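Long-range contact in centrosomal P4.1-associated protein (Danio rerio, PDB 4LD1), which probably binds tubulin and, through its C-terminal G-box domain captured here, is thought to contribute to centriole architecture and elongation: residues Asn43-Val55 / Tyr58-Pro70. Residues are numbered along the deposited sequence; the frame is centred on the assembly and turned at random. Where two conformers were deposited one is given.
Sequences NGDVKHTMPDQRV and YYAEAQTTHITYP
With CG beside its own backbone N (chi1 -68°), Asp45 brings OD1 to the start of the connection after strand 55-59, where it takes a nearly straight bond from Ala60 N (2.9 Å), met close to the C-O axis. Arg54 places CG between its backbone N and carbonyl carbon (chi1 86°), and its extended chain runs alongside Tyr69, with CD 3.5 Å from Tyr69 CE2 and the guanidinium turned only 18° from the ring plane. Each group is fixed from its own side as well. Asn43 ND2 donates to Asp45 OD2 from above the carboxylate plane, while Asn43 OD1 closes an Asx turn on Asp45 N; a water donating to Asp45 OD1 accepts from Glu61 N. Likewise Asp52 forms an Asx turn with Arg54 N and a salt bridge from OD2 to Arg54 NH1 (3.0 Å), and Met50 CG lies over one guanidinium face.

Between these two side-chain contacts the backbone illustrates how a meander is stitched together. Val46 and Tyr58 form an antiparallel hydrogen-bonded pair, Tyr58 N reaching Val46 O at 2.8 Å, and Val55 pairs in the same way with Thr68, whose N is 2.9 Å from Val55 O. Ala60 CB, 3.5 Å from Asn43 O, packs on the backbone leading into Gly44.

The arrangement thus spans two successive hairpins of the G-box domain: strand 55-59 is flanked by 46-49 and 64-68, which continue the antiparallel succession through pairing with 37-40 and 74-77, with no helix alongside.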
loop_
_atom_site.group_PDB
_atom_site.type_symbol
_atom_site.label_atom_id
_atom_site.label_comp_id
_atom_site.label_asym_id
_atom_site.label_seq_id
_atom_site.Cartn_x
_atom_site.Cartn_y
_atom_site.Cartn_z
ATOM N N ASN A 43 -19.260 -18.108 -11.361
ATOM C CA ASN A 43 -17.914 -18.574 -11.005
ATOM C C ASN A 43 -17.444 -18.008 -9.667
ATOM O O ASN A 43 -16.306 -18.229 -9.268
ATOM C CB ASN A 43 -16.910 -18.220 -12.102
ATOM C CG ASN A 43 -16.630 -16.742 -12.188
ATOM O OD1 ASN A 43 -17.391 -15.919 -11.688
ATOM N ND2 ASN A 43 -15.496 -16.397 -12.790
ATOM N N GLY A 44 -18.324 -17.280 -8.986
ATOM C CA GLY A 44 -18.016 -16.695 -7.695
ATOM C C GLY A 44 -17.537 -15.256 -7.737
ATOM O O GLY A 44 -17.444 -14.608 -6.693
ATOM N N ASP A 45 -17.240 -14.739 -8.924
ATOM C CA ASP A 45 -16.844 -13.338 -9.038
ATOM C C ASP A 45 -18.036 -12.456 -8.666
ATOM O O ASP A 45 -19.195 -12.862 -8.850
ATOM C CB ASP A 45 -16.384 -12.976 -10.446
ATOM C CG ASP A 45 -15.079 -13.642 -10.850
ATOM O OD1 ASP A 45 -14.441 -14.332 -10.022
ATOM O OD2 ASP A 45 -14.692 -13.460 -12.036
ATOM N N VAL A 46 -17.761 -11.227 -8.238
ATOM C CA VAL A 46 -18.820 -10.291 -7.934
ATOM C C VAL A 46 -18.463 -8.928 -8.466
ATOM O O VAL A 46 -17.311 -8.490 -8.340
ATOM C CB VAL A 46 -19.038 -10.186 -6.422
ATOM C CG1 VAL A 46 -20.199 -9.224 -6.089
ATOM C CG2 VAL A 46 -19.286 -11.551 -5.837
ATOM N N LYS A 47 -19.424 -8.240 -9.037
ATOM C CA LYS A 47 -19.308 -6.850 -9.407
ATOM C C LYS A 47 -20.431 -6.073 -8.730
ATOM O O LYS A 47 -21.622 -6.312 -8.980
ATOM C CB LYS A 47 -19.375 -6.654 -10.916
ATOM C CG LYS A 47 -19.130 -5.222 -11.337
ATOM C CD LYS A 47 -19.168 -5.089 -12.840
ATOM C CE LYS A 47 -19.105 -3.639 -13.258
ATOM N NZ LYS A 47 -19.155 -3.479 -14.734
ATOM N N HIS A 48 -20.016 -5.151 -7.863
ATOM C CA HIS A 48 -20.908 -4.375 -7.033
ATOM C C HIS A 48 -20.677 -2.874 -7.252
ATOM O O HIS A 48 -19.638 -2.322 -6.894
ATOM C CB HIS A 48 -20.669 -4.773 -5.594
ATOM C CG HIS A 48 -21.772 -4.402 -4.667
ATOM N ND1 HIS A 48 -21.810 -4.824 -3.358
ATOM C CD2 HIS A 48 -22.886 -3.652 -4.853
ATOM C CE1 HIS A 48 -22.889 -4.341 -2.774
ATOM N NE2 HIS A 48 -23.561 -3.630 -3.662
ATOM N N THR A 49 -21.658 -2.241 -7.879
ATOM C CA THR A 49 -21.644 -0.834 -8.191
ATOM C C THR A 49 -22.495 -0.119 -7.160
ATOM O O THR A 49 -23.660 -0.493 -6.937
ATOM C CB THR A 49 -22.164 -0.556 -9.608
ATOM O OG1 THR A 49 -21.367 -1.261 -10.572
ATOM C CG2 THR A 49 -22.125 0.914 -9.906
ATOM N N MET A 50 -21.892 0.889 -6.521
ATOM C CA MET A 50 -22.515 1.606 -5.418
ATOM C C MET A 50 -23.047 2.980 -5.864
ATOM O O MET A 50 -22.687 3.477 -6.933
ATOM C CB MET A 50 -21.509 1.787 -4.288
ATOM C CG MET A 50 -20.915 0.498 -3.738
ATOM S SD MET A 50 -22.188 -0.562 -3.035
ATOM C CE MET A 50 -21.396 -1.133 -1.544
ATOM N N PRO A 51 -23.924 3.591 -5.060
ATOM C CA PRO A 51 -24.469 4.902 -5.454
ATOM C C PRO A 51 -23.425 6.007 -5.588
ATOM O O PRO A 51 -23.639 6.948 -6.370
ATOM C CB PRO A 51 -25.433 5.229 -4.316
ATOM C CG PRO A 51 -25.913 3.886 -3.850
ATOM C CD PRO A 51 -24.666 3.010 -3.929
ATOM N N ASP A 52 -22.331 5.902 -4.834
ATOM C CA ASP A 52 -21.245 6.876 -4.892
ATOM C C ASP A 52 -20.330 6.648 -6.092
ATOM O O ASP A 52 -19.325 7.350 -6.265
ATOM C CB ASP A 52 -20.464 6.919 -3.571
ATOM C CG ASP A 52 -19.712 5.622 -3.261
ATOM O OD1 ASP A 52 -19.586 4.754 -4.152
ATOM O OD2 ASP A 52 -19.214 5.497 -2.115
ATOM N N GLN A 53 -20.699 5.660 -6.905
ATOM C CA GLN A 53 -20.079 5.368 -8.197
ATOM C C GLN A 53 -18.821 4.525 -8.066
ATOM O O GLN A 53 -18.177 4.200 -9.070
ATOM C CB GLN A 53 -19.809 6.645 -9.005
ATOM C CG GLN A 53 -21.051 7.496 -9.214
ATOM C CD GLN A 53 -22.174 6.726 -9.887
ATOM O OE1 GLN A 53 -23.294 6.671 -9.379
ATOM N NE2 GLN A 53 -21.876 6.123 -11.033
ATOM N N ARG A 54 -18.464 4.156 -6.845
ATOM C CA ARG A 54 -17.378 3.202 -6.698
ATOM C C ARG A 54 -17.865 1.838 -7.175
ATOM O O ARG A 54 -19.059 1.514 -7.106
ATOM C CB ARG A 54 -16.802 3.178 -5.263
ATOM C CG ARG A 54 -17.490 2.289 -4.251
ATOM C CD ARG A 54 -16.837 2.524 -2.847
ATOM N NE ARG A 54 -17.301 1.513 -1.887
ATOM C CZ ARG A 54 -18.413 1.606 -1.159
ATOM N NH1 ARG A 54 -19.219 2.666 -1.247
ATOM N NH2 ARG A 54 -18.723 0.629 -0.335
ATOM N N VAL A 55 -16.938 1.068 -7.721
ATOM C CA VAL A 55 -17.217 -0.272 -8.206
ATOM C C VAL A 55 -16.295 -1.243 -7.488
ATOM O O VAL A 55 -15.068 -1.046 -7.456
ATOM C CB VAL A 55 -17.000 -0.418 -9.718
ATOM C CG1 VAL A 55 -17.401 -1.839 -10.166
ATOM C CG2 VAL A 55 -17.817 0.611 -10.492
ATOM N N TYR A 58 -14.863 -8.536 -6.915
ATOM C CA TYR A 58 -14.239 -9.670 -6.262
ATOM C C TYR A 58 -13.966 -10.765 -7.280
ATOM O O TYR A 58 -14.847 -11.144 -8.041
ATOM C CB TYR A 58 -15.137 -10.224 -5.162
ATOM C CG TYR A 58 -14.565 -11.454 -4.483
ATOM C CD1 TYR A 58 -13.481 -11.351 -3.633
ATOM C CD2 TYR A 58 -15.129 -12.705 -4.672
ATOM C CE1 TYR A 58 -12.966 -12.449 -3.002
ATOM C CE2 TYR A 58 -14.623 -13.828 -4.039
ATOM C CZ TYR A 58 -13.545 -13.687 -3.192
ATOM O OH TYR A 58 -12.992 -14.770 -2.545
ATOM N N TYR A 59 -12.742 -11.264 -7.269
ATOM C CA TYR A 59 -12.305 -12.331 -8.160
ATOM C C TYR A 59 -12.095 -13.593 -7.329
ATOM O O TYR A 59 -11.181 -13.655 -6.501
ATOM C CB TYR A 59 -11.028 -11.900 -8.880
ATOM C CG TYR A 59 -11.251 -10.692 -9.762
ATOM C CD1 TYR A 59 -11.894 -10.814 -10.988
ATOM C CD2 TYR A 59 -10.848 -9.427 -9.360
ATOM C CE1 TYR A 59 -12.115 -9.711 -11.792
ATOM C CE2 TYR A 59 -11.064 -8.320 -10.159
ATOM C CZ TYR A 59 -11.696 -8.466 -11.372
ATOM O OH TYR A 59 -11.907 -7.356 -12.168
ATOM N N ALA A 60 -12.959 -14.585 -7.544
ATOM C CA ALA A 60 -13.050 -15.728 -6.642
ATOM C C ALA A 60 -11.835 -16.640 -6.692
ATOM O O ALA A 60 -11.410 -17.149 -5.663
ATOM C CB ALA A 60 -14.312 -16.535 -6.935
ATOM N N GLU A 61 -11.307 -16.892 -7.888
ATOM C CA GLU A 61 -10.151 -17.784 -8.039
ATOM C C GLU A 61 -8.954 -17.216 -7.274
ATOM O O GLU A 61 -8.304 -17.917 -6.493
ATOM C CB GLU A 61 -9.808 -17.998 -9.526
ATOM C CG GLU A 61 -8.662 -18.967 -9.798
ATOM C CD GLU A 61 -8.872 -20.346 -9.193
ATOM O OE1 GLU A 61 -10.028 -20.717 -8.889
ATOM O OE2 GLU A 61 -7.860 -21.065 -9.026
ATOM N N ALA A 62 -8.703 -15.927 -7.478
ATOM C CA ALA A 62 -7.586 -15.226 -6.847
ATOM C C ALA A 62 -7.912 -14.757 -5.431
ATOM O O ALA A 62 -7.013 -14.373 -4.682
ATOM C CB ALA A 62 -7.177 -14.044 -7.701
ATOM N N GLN A 63 -9.186 -14.799 -5.072
ATOM C CA GLN A 63 -9.683 -14.348 -3.775
ATOM C C GLN A 63 -9.259 -12.901 -3.514
ATOM O O GLN A 63 -8.926 -12.523 -2.389
ATOM C CB GLN A 63 -9.206 -15.279 -2.657
ATOM C CG GLN A 63 -9.669 -16.717 -2.830
ATOM C CD GLN A 63 -9.162 -17.646 -1.742
ATOM O OE1 GLN A 63 -8.942 -17.232 -0.609
ATOM N NE2 GLN A 63 -8.981 -18.911 -2.085
ATOM N N THR A 64 -9.317 -12.089 -4.566
ATOM C CA THR A 64 -8.848 -10.706 -4.515
ATOM C C THR A 64 -9.990 -9.722 -4.750
ATOM O O THR A 64 -10.855 -9.951 -5.596
ATOM C CB THR A 64 -7.760 -10.476 -5.575
ATOM O OG1 THR A 64 -6.678 -11.392 -5.355
ATOM C CG2 THR A 64 -7.239 -9.037 -5.540
ATOM N N THR A 65 -9.998 -8.627 -3.999
ATOM C CA THR A 65 -10.991 -7.579 -4.166
ATOM C C THR A 65 -10.296 -6.332 -4.726
ATOM O O THR A 65 -9.214 -5.943 -4.264
ATOM C CB THR A 65 -11.643 -7.234 -2.833
ATOM O OG1 THR A 65 -12.196 -8.417 -2.261
ATOM C CG2 THR A 65 -12.701 -6.170 -2.992
ATOM N N HIS A 66 -10.936 -5.684 -5.686
ATOM C CA HIS A 66 -10.444 -4.484 -6.330
ATOM C C HIS A 66 -11.579 -3.470 -6.278
ATOM O O HIS A 66 -12.693 -3.739 -6.770
ATOM C CB HIS A 66 -10.045 -4.809 -7.771
ATOM C CG HIS A 66 -9.418 -3.674 -8.524
ATOM N ND1 HIS A 66 -9.496 -3.572 -9.899
ATOM C CD2 HIS A 66 -8.688 -2.613 -8.114
ATOM C CE1 HIS A 66 -8.846 -2.494 -10.299
ATOM N NE2 HIS A 66 -8.345 -1.895 -9.235
ATOM N N ILE A 67 -11.305 -2.321 -5.661
ATOM C CA ILE A 67 -12.270 -1.243 -5.555
ATOM C C ILE A 67 -11.758 -0.080 -6.371
ATOM O O ILE A 67 -10.639 0.414 -6.136
ATOM C CB ILE A 67 -12.495 -0.757 -4.125
ATOM C CG1 ILE A 67 -12.739 -1.931 -3.178
ATOM C CG2 ILE A 67 -13.666 0.218 -4.102
ATOM C CD1 ILE A 67 -12.855 -1.525 -1.743
ATOM N N THR A 68 -12.562 0.379 -7.315
ATOM C CA THR A 68 -12.216 1.540 -8.119
ATOM C C THR A 68 -13.118 2.703 -7.751
ATOM O O THR A 68 -14.334 2.528 -7.587
ATOM C CB THR A 68 -12.348 1.238 -9.636
ATOM O OG1 THR A 68 -13.719 0.995 -9.971
ATOM C CG2 THR A 68 -11.509 0.037 -10.019
ATOM N N TYR A 69 -12.531 3.886 -7.642
ATOM C CA TYR A 69 -13.243 5.102 -7.275
ATOM C C TYR A 69 -13.278 6.058 -8.459
ATOM O O TYR A 69 -12.409 6.004 -9.334
ATOM C CB TYR A 69 -12.553 5.778 -6.085
ATOM C CG TYR A 69 -12.718 5.007 -4.809
ATOM C CD1 TYR A 69 -11.842 3.980 -4.475
ATOM C CD2 TYR A 69 -13.772 5.286 -3.947
ATOM C CE1 TYR A 69 -12.026 3.242 -3.310
ATOM C CE2 TYR A 69 -13.946 4.582 -2.788
ATOM C CZ TYR A 69 -13.085 3.555 -2.476
ATOM O OH TYR A 69 -13.308 2.846 -1.317
ATOM N N PRO A 70 -14.276 6.953 -8.483
ATOM C CA PRO A 70 -14.392 7.851 -9.639
ATOM C C PRO A 70 -13.224 8.821 -9.817
ATOM O O PRO A 70 -13.024 9.281 -10.932
ATOM C CB PRO A 70 -15.709 8.600 -9.391
ATOM C CG PRO A 70 -16.135 8.259 -7.992
ATOM C CD PRO A 70 -15.456 7.002 -7.602
HETATM O O HOH W 1 -12.477 -16.111 -10.515
HETATM O O HOH W 2 -15.421 3.950 -10.055
#